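PDB 6A5K: histone-lysine N-methyltransferase, H3 lysine-9 specific SUVH6 from Arabidopsis thaliana, which probably transfers methyl groups from S-adenosylmethionine to histone H3 at the K9 position and, as an SRA-domain protein, is linked to non-CG DNA methylation. Local coordinates for residues Leu245-Gly250 against Phe270-Lys275; Glu356-Lys361 against Gly366-Lys371. The protein carries 1 engineered substitution. One frame throughout, in Å; residues are numbered along the deposited sequence.

Interaction 1 of 2, residues Leu245-Gly250 against Phe270-Lys275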
loop_
_atom_site.group_PDB
_atom_site.type_symbol
_atom_site.label_atom_id
_atom_site.label_comp_id
_atom_site.label_asym_id
_atom_site.label_seq_id
_atom_site.Cartn_x
_atom_site.Cartn_y
_atom_site.Cartn_z
ATOM N N LEU A 245 -12.317 -21.141 -7.495
ATOM C CA LEU A 245 -12.769 -20.430 -6.305
ATOM C C LEU A 245 -11.658 -20.344 -5.254
ATOM O O LEU A 245 -11.530 -19.342 -4.544
ATOM C CB LEU A 245 -14.004 -21.109 -5.706
ATOM C CG LEU A 245 -15.352 -20.940 -6.418
ATOM C CD1 LEU A 245 -15.584 -19.487 -6.794
ATOM C CD2 LEU A 245 -15.494 -21.858 -7.635
ATOM N N ASP A 246 -10.851 -21.394 -5.163
ATOM C CA ASP A 246 -9.851 -21.476 -4.105
ATOM C C ASP A 246 -8.638 -22.306 -4.518
ATOM O O ASP A 246 -8.688 -23.530 -4.488
ATOM C CB ASP A 246 -10.489 -22.063 -2.841
ATOM C CG ASP A 246 -9.582 -21.974 -1.630
ATOM O OD1 ASP A 246 -8.546 -21.273 -1.700
ATOM O OD2 ASP A 246 -9.915 -22.598 -0.601
ATOM N N ILE A 247 -7.545 -21.636 -4.883
ATOM C CA ILE A 247 -6.316 -22.336 -5.256
ATOM C C ILE A 247 -5.660 -23.039 -4.062
ATOM O O ILE A 247 -4.773 -23.876 -4.239
ATOM C CB ILE A 247 -5.278 -21.386 -5.887
ATOM C CG1 ILE A 247 -4.843 -20.316 -4.881
ATOM C CG2 ILE A 247 -5.832 -20.742 -7.157
ATOM C CD1 ILE A 247 -3.568 -19.619 -5.266
ATOM N N SER A 248 -6.082 -22.689 -2.852
ATOM C CA SER A 248 -5.558 -23.338 -1.653
ATOM C C SER A 248 -6.421 -24.541 -1.281
ATOM O O SER A 248 -5.989 -25.418 -0.532
ATOM C CB SER A 248 -5.498 -22.356 -0.484
ATOM O OG SER A 248 -6.742 -22.312 0.192
ATOM N N GLU A 249 -7.645 -24.555 -1.805
ATOM C CA GLU A 249 -8.599 -25.642 -1.585
ATOM C C GLU A 249 -8.888 -25.917 -0.110
ATOM O O GLU A 249 -8.908 -27.070 0.320
ATOM C CB GLU A 249 -8.109 -26.922 -2.264
ATOM C CG GLU A 249 -8.245 -26.897 -3.779
ATOM C CD GLU A 249 -7.493 -28.028 -4.453
ATOM O OE1 GLU A 249 -6.243 -28.008 -4.437
ATOM O OE2 GLU A 249 -8.153 -28.940 -4.992
ATOM N N GLY A 250 -9.115 -24.854 0.655
ATOM C CA GLY A 250 -9.562 -24.985 2.029
ATOM C C GLY A 250 -8.471 -24.842 3.070
ATOM O O GLY A 250 -8.758 -24.754 4.263
ATOM N N PHE A 270 0.623 -27.210 -8.767
ATOM C CA PHE A 270 1.508 -27.219 -7.603
ATOM C C PHE A 270 0.714 -27.629 -6.368
ATOM O O PHE A 270 -0.512 -27.591 -6.376
ATOM C CB PHE A 270 2.172 -25.844 -7.381
ATOM C CG PHE A 270 1.241 -24.798 -6.834
ATOM C CD1 PHE A 270 0.329 -24.161 -7.662
ATOM C CD2 PHE A 270 1.280 -24.448 -5.493
ATOM C CE1 PHE A 270 -0.535 -23.203 -7.160
ATOM C CE2 PHE A 270 0.420 -23.485 -4.987
ATOM C CZ PHE A 270 -0.482 -22.862 -5.819
ATOM N N THR A 271 1.413 -28.014 -5.306
ATOM C CA THR A 271 0.754 -28.365 -4.051
ATOM C C THR A 271 0.715 -27.168 -3.106
ATOM O O THR A 271 1.759 -26.663 -2.688
ATOM C CB THR A 271 1.462 -29.545 -3.357
ATOM O OG1 THR A 271 1.540 -30.653 -4.262
ATOM C CG2 THR A 271 0.709 -29.971 -2.100
ATOM N N TYR A 272 -0.486 -26.711 -2.766
ATOM C CA TYR A 272 -0.603 -25.541 -1.910
ATOM C C TYR A 272 -0.220 -25.892 -0.482
ATOM O O TYR A 272 -0.680 -26.891 0.060
ATOM C CB TYR A 272 -2.022 -24.951 -1.941
ATOM C CG TYR A 272 -2.035 -23.511 -1.469
ATOM C CD1 TYR A 272 -2.024 -23.202 -0.115
ATOM C CD2 TYR A 272 -2.020 -22.467 -2.379
ATOM C CE1 TYR A 272 -2.007 -21.883 0.323
ATOM C CE2 TYR A 272 -2.001 -21.148 -1.956
ATOM C CZ TYR A 272 -1.999 -20.860 -0.607
ATOM O OH TYR A 272 -1.979 -19.546 -0.199
ATOM N N THR A 273 0.616 -25.059 0.126
ATOM C CA THR A 273 1.050 -25.286 1.499
ATOM C C THR A 273 1.025 -23.994 2.309
ATOM O O THR A 273 1.554 -22.972 1.869
ATOM C CB THR A 273 2.476 -25.868 1.544
ATOM O OG1 THR A 273 2.619 -26.878 0.536
ATOM C CG2 THR A 273 2.751 -26.469 2.910
ATOM N N VAL A 274 0.420 -24.034 3.492
ATOM C CA VAL A 274 0.418 -22.866 4.372
ATOM C C VAL A 274 1.532 -22.966 5.418
ATOM O O VAL A 274 1.732 -22.055 6.218
ATOM C CB VAL A 274 -0.936 -22.684 5.100
ATOM C CG1 VAL A 274 -2.088 -22.769 4.118
ATOM C CG2 VAL A 274 -1.096 -23.730 6.190
ATOM N N LYS A 275 2.263 -24.074 5.404
ATOM C CA LYS A 275 3.323 -24.280 6.386
ATOM C C LYS A 275 4.693 -24.473 5.746
ATOM O O LYS A 275 4.835 -25.170 4.742
ATOM C CB LYS A 275 2.993 -25.482 7.280
ATOM C CG LYS A 275 1.707 -25.316 8.071
ATOM C CD LYS A 275 1.966 -25.348 9.569
ATOM C CE LYS A 275 1.416 -26.620 10.199
ATOM N NZ LYS A 275 1.052 -26.419 11.633
HETATM O O HOH W 1 -3.166 -28.120 -3.295
#
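Ser248 lies over the face of the Tyr272 ring. Its CB sits 3.5 Å from the ring centroid, 10° off the normal, so this is a CH-pi contact close to the middle of the ring. Ser248 CA adds to it, 3.5 Å from Tyr272 CG. Ile247 reaches the same ring farther out: its CD1 comes to 4.0 Å from Tyr272 CE2. The backbone oxygen of Ile247 approaches Tyr272 CD2 obliquely. With CG of Tyr272 anti to the backbone N (chi1 -160°), the ring extends from the 270-275 segment against the loop. No direct hydrogen bond joins the two segments. A water accepts from Tyr272 N and donates to Glu249 OE1.

Asp246 holds the loop in shape. Asp246 OD1 accepts from Ser248 N, two residues on, at 3.1 Å: an Asx turn. The N-H comes from above the carboxylate plane. The same OD1 takes the Ser248 OG hydroxyl at 2.8 Å, on the syn side and from the same face. Asp246 OD2 receives Gly250 N at 2.7 Å. Ile256 N also bonds to Asp246 OD1, and Glu252 N to Ser248 OG. The far end of the tyrosine is held too: its OH hydrogen-bonds with Glu252 OE2 and Val449 N. A leucine in place of Tyr272 would probably leave Ser248 without its aromatic face and both Glu252 and Val449 N without their hydroxyl partner. The contact packs an Asx-turn loop, which follows strand 242-244, against a short strand of the pre-SET region, which itself pairs in parallel with strand 446-447 of the SET region.

Interaction 2 of 2, residues Glu356-Lys361 against Gly366-Lys371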
loop_
_atom_site.group_PDB
_atom_site.type_symbol
_atom_site.label_atom_id
_atom_site.label_comp_id
_atom_site.label_asym_id
_atom_site.label_seq_id
_atom_site.Cartn_x
_atom_site.Cartn_y
_atom_site.Cartn_z
ATOM N N GLU A 356 -6.207 -12.692 -4.493
ATOM C CA GLU A 356 -6.518 -13.559 -5.623
ATOM C C GLU A 356 -5.356 -13.540 -6.611
ATOM O O GLU A 356 -4.586 -12.573 -6.649
ATOM C CB GLU A 356 -7.824 -13.130 -6.303
ATOM C CG GLU A 356 -7.698 -11.970 -7.271
ATOM C CD GLU A 356 -9.030 -11.599 -7.915
ATOM O OE1 GLU A 356 -10.066 -12.197 -7.545
ATOM O OE2 GLU A 356 -9.042 -10.712 -8.796
ATOM N N ILE A 357 -5.196 -14.620 -7.376
ATOM C CA ILE A 357 -4.236 -14.596 -8.469
ATOM C C ILE A 357 -4.970 -14.346 -9.779
ATOM O O ILE A 357 -6.161 -14.660 -9.921
ATOM C CB ILE A 357 -3.395 -15.892 -8.571
ATOM C CG1 ILE A 357 -4.251 -17.095 -8.990
ATOM C CG2 ILE A 357 -2.660 -16.158 -7.258
ATOM C CD1 ILE A 357 -3.423 -18.325 -9.342
ATOM N N PHE A 358 -4.262 -13.753 -10.731
ATOM C CA PHE A 358 -4.893 -13.368 -11.979
ATOM C C PHE A 358 -3.894 -13.415 -13.123
ATOM O O PHE A 358 -2.686 -13.334 -12.907
ATOM C CB PHE A 358 -5.503 -11.965 -11.866
ATOM C CG PHE A 358 -4.481 -10.860 -11.834
ATOM C CD1 PHE A 358 -3.777 -10.579 -10.671
ATOM C CD2 PHE A 358 -4.224 -10.105 -12.971
ATOM C CE1 PHE A 358 -2.829 -9.559 -10.644
ATOM C CE2 PHE A 358 -3.284 -9.093 -12.951
ATOM C CZ PHE A 358 -2.579 -8.824 -11.784
ATOM N N LYS A 359 -4.400 -13.532 -14.343
ATOM C CA LYS A 359 -3.515 -13.602 -15.497
ATOM C C LYS A 359 -3.169 -12.221 -16.055
ATOM O O LYS A 359 -4.052 -11.397 -16.318
ATOM C CB LYS A 359 -4.141 -14.460 -16.598
ATOM C CG LYS A 359 -3.157 -14.882 -17.677
ATOM C CD LYS A 359 -2.042 -15.727 -17.095
ATOM C CE LYS A 359 -1.595 -16.813 -18.064
ATOM N NZ LYS A 359 -1.281 -16.288 -19.423
ATOM N N THR A 360 -1.875 -11.978 -16.228
ATOM C CA THR A 360 -1.392 -10.752 -16.852
ATOM C C THR A 360 -1.139 -11.041 -18.320
ATOM O O THR A 360 -1.152 -12.200 -18.728
ATOM C CB THR A 360 -0.088 -10.241 -16.213
ATOM O OG1 THR A 360 0.977 -11.139 -16.543
ATOM C CG2 THR A 360 -0.220 -10.132 -14.704
ATOM N N LYS A 361 -0.888 -10.001 -19.110
ATOM C CA LYS A 361 -0.615 -10.210 -20.527
ATOM C C LYS A 361 0.818 -10.684 -20.806
ATOM O O LYS A 361 1.040 -11.470 -21.727
ATOM C CB LYS A 361 -0.893 -8.928 -21.319
ATOM C CG LYS A 361 -2.322 -8.418 -21.196
ATOM C CD LYS A 361 -2.565 -7.259 -22.145
ATOM C CE LYS A 361 -3.325 -6.141 -21.467
ATOM N NZ LYS A 361 -2.691 -5.761 -20.172
ATOM N N GLY A 366 -0.095 -13.332 -11.657
ATOM C CA GLY A 366 0.333 -12.439 -10.594
ATOM C C GLY A 366 -0.672 -12.414 -9.453
ATOM O O GLY A 366 -1.647 -13.172 -9.459
ATOM N N VAL A 367 -0.446 -11.528 -8.483
ATOM C CA VAL A 367 -1.275 -11.458 -7.279
ATOM C C VAL A 367 -1.872 -10.069 -7.105
ATOM O O VAL A 367 -1.180 -9.073 -7.295
ATOM C CB VAL A 367 -0.460 -11.813 -6.001
ATOM C CG1 VAL A 367 -1.329 -11.679 -4.754
ATOM C CG2 VAL A 367 0.125 -13.222 -6.095
ATOM N N ARG A 368 -3.157 -10.000 -6.766
ATOM C CA ARG A 368 -3.759 -8.723 -6.384
ATOM C C ARG A 368 -4.729 -8.918 -5.224
ATOM O O ARG A 368 -5.033 -10.052 -4.834
ATOM C CB ARG A 368 -4.479 -8.068 -7.576
ATOM C CG ARG A 368 -5.673 -8.879 -8.100
ATOM C CD ARG A 368 -6.216 -8.299 -9.414
ATOM N NE ARG A 368 -7.251 -9.155 -9.998
ATOM C CZ ARG A 368 -7.617 -9.106 -11.273
ATOM N NH1 ARG A 368 -7.030 -8.245 -12.098
ATOM N NH2 ARG A 368 -8.565 -9.919 -11.725
ATOM N N CYS A 369 -5.213 -7.807 -4.678
ATOM C CA CYS A 369 -6.141 -7.833 -3.551
ATOM C C CYS A 369 -7.488 -7.229 -3.942
ATOM O O CYS A 369 -7.537 -6.251 -4.686
ATOM C CB CYS A 369 -5.544 -7.079 -2.362
ATOM S SG CYS A 369 -6.560 -7.099 -0.872
ATOM N N LEU A 370 -8.578 -7.813 -3.447
ATOM C CA LEU A 370 -9.916 -7.338 -3.799
ATOM C C LEU A 370 -10.261 -6.008 -3.135
ATOM O O LEU A 370 -11.194 -5.330 -3.552
ATOM C CB LEU A 370 -10.977 -8.380 -3.439
ATOM C CG LEU A 370 -11.037 -9.643 -4.301
ATOM C CD1 LEU A 370 -12.184 -10.544 -3.855
ATOM C CD2 LEU A 370 -11.186 -9.279 -5.768
ATOM N N LYS A 371 -9.520 -5.627 -2.102
ATOM C CA LYS A 371 -9.715 -4.295 -1.534
ATOM C C LYS A 371 -8.408 -3.521 -1.429
ATOM O O LYS A 371 -7.331 -4.054 -1.700
ATOM C CB LYS A 371 -10.390 -4.388 -0.165
ATOM C CG LYS A 371 -9.509 -4.914 0.941
ATOM C CD LYS A 371 -10.328 -5.262 2.179
ATOM C CE LYS A 371 -11.678 -5.863 1.806
ATOM N NZ LYS A 371 -12.500 -6.200 3.005
#
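Glu356 and Arg368 form an antiparallel hydrogen-bonded pair, and so do Phe358 and Gly366. Between them, Ile357 and Val367 make a non-hydrogen-bonded pair with CA atoms 4.5 Å apart. The short strand axes run at 128°, so the two strands are strongly twisted. Glu356 N gives to Arg368 O at 2.9 Å, and Arg368 N returns a nearly straight bond to Glu356 O. Gly366 N to Phe358 O and Phe358 N to Gly366 O close the other pair. Ile357 CA also makes a CA-H...O contact with Gly366 O at 3.1 Å.

The strands form a beta hairpin in a six-stranded mixed sheet. Strand 257-259 flanks it beside 355-359, and strand 491-494 beside 365-369.

Glu356, Phe358 and Arg368 share one face of the hairpin. The Arg368 guanidinium lies flat on the Phe358 ring, planes 3° apart and centres 4.2 Å apart. The stack is offset and is also an off-centre cation-pi contact, with NH1 toward the rim of the ring. With CG between the backbone N and the carbonyl carbon (chi1 64°) and the chain extended from there to NE, Arg368 runs across the ring, and its CD makes a CH-pi contact over the face. Arg368 NE points in its own plane to the anti lone pair of Glu356 OE2, 2.7 Å away, in a salt bridge. Arg368 NH2 adds a weak bond to the same oxygen. Arg239 makes a second salt bridge to OE2. Leu370 CD2 packs 3.6 Å from Glu356 OE1. On the other face, Ile357 CG2 meets Val367 CG2 at 4.2 Å.

Interactions 1 and 2 follow one another along the chain, with centres about 16 Å apart. They meet through two isoleucines: Ile247 CG2 packs 4.1 Å from Ile357 CD1. Both residues also reach the 257-259 region: Ile247 bonds through its backbone to Ile256, and Ile357 to Ser257 and Val259. Phe452 meets the ring of Phe270, in the 270-275 segment, and touches Ile357 and Val367 of interaction 2. The two contacts differ in distance from the bound S-adenosylmethionine. Gly366 comes within about 5 Å of the bound S-adenosylmethionine. The side chain of Ile247 is about 10 Å from the bound S-adenosylmethionine. The hairpin thus runs close to the cofactor, and the 245-250 loop lies farther out.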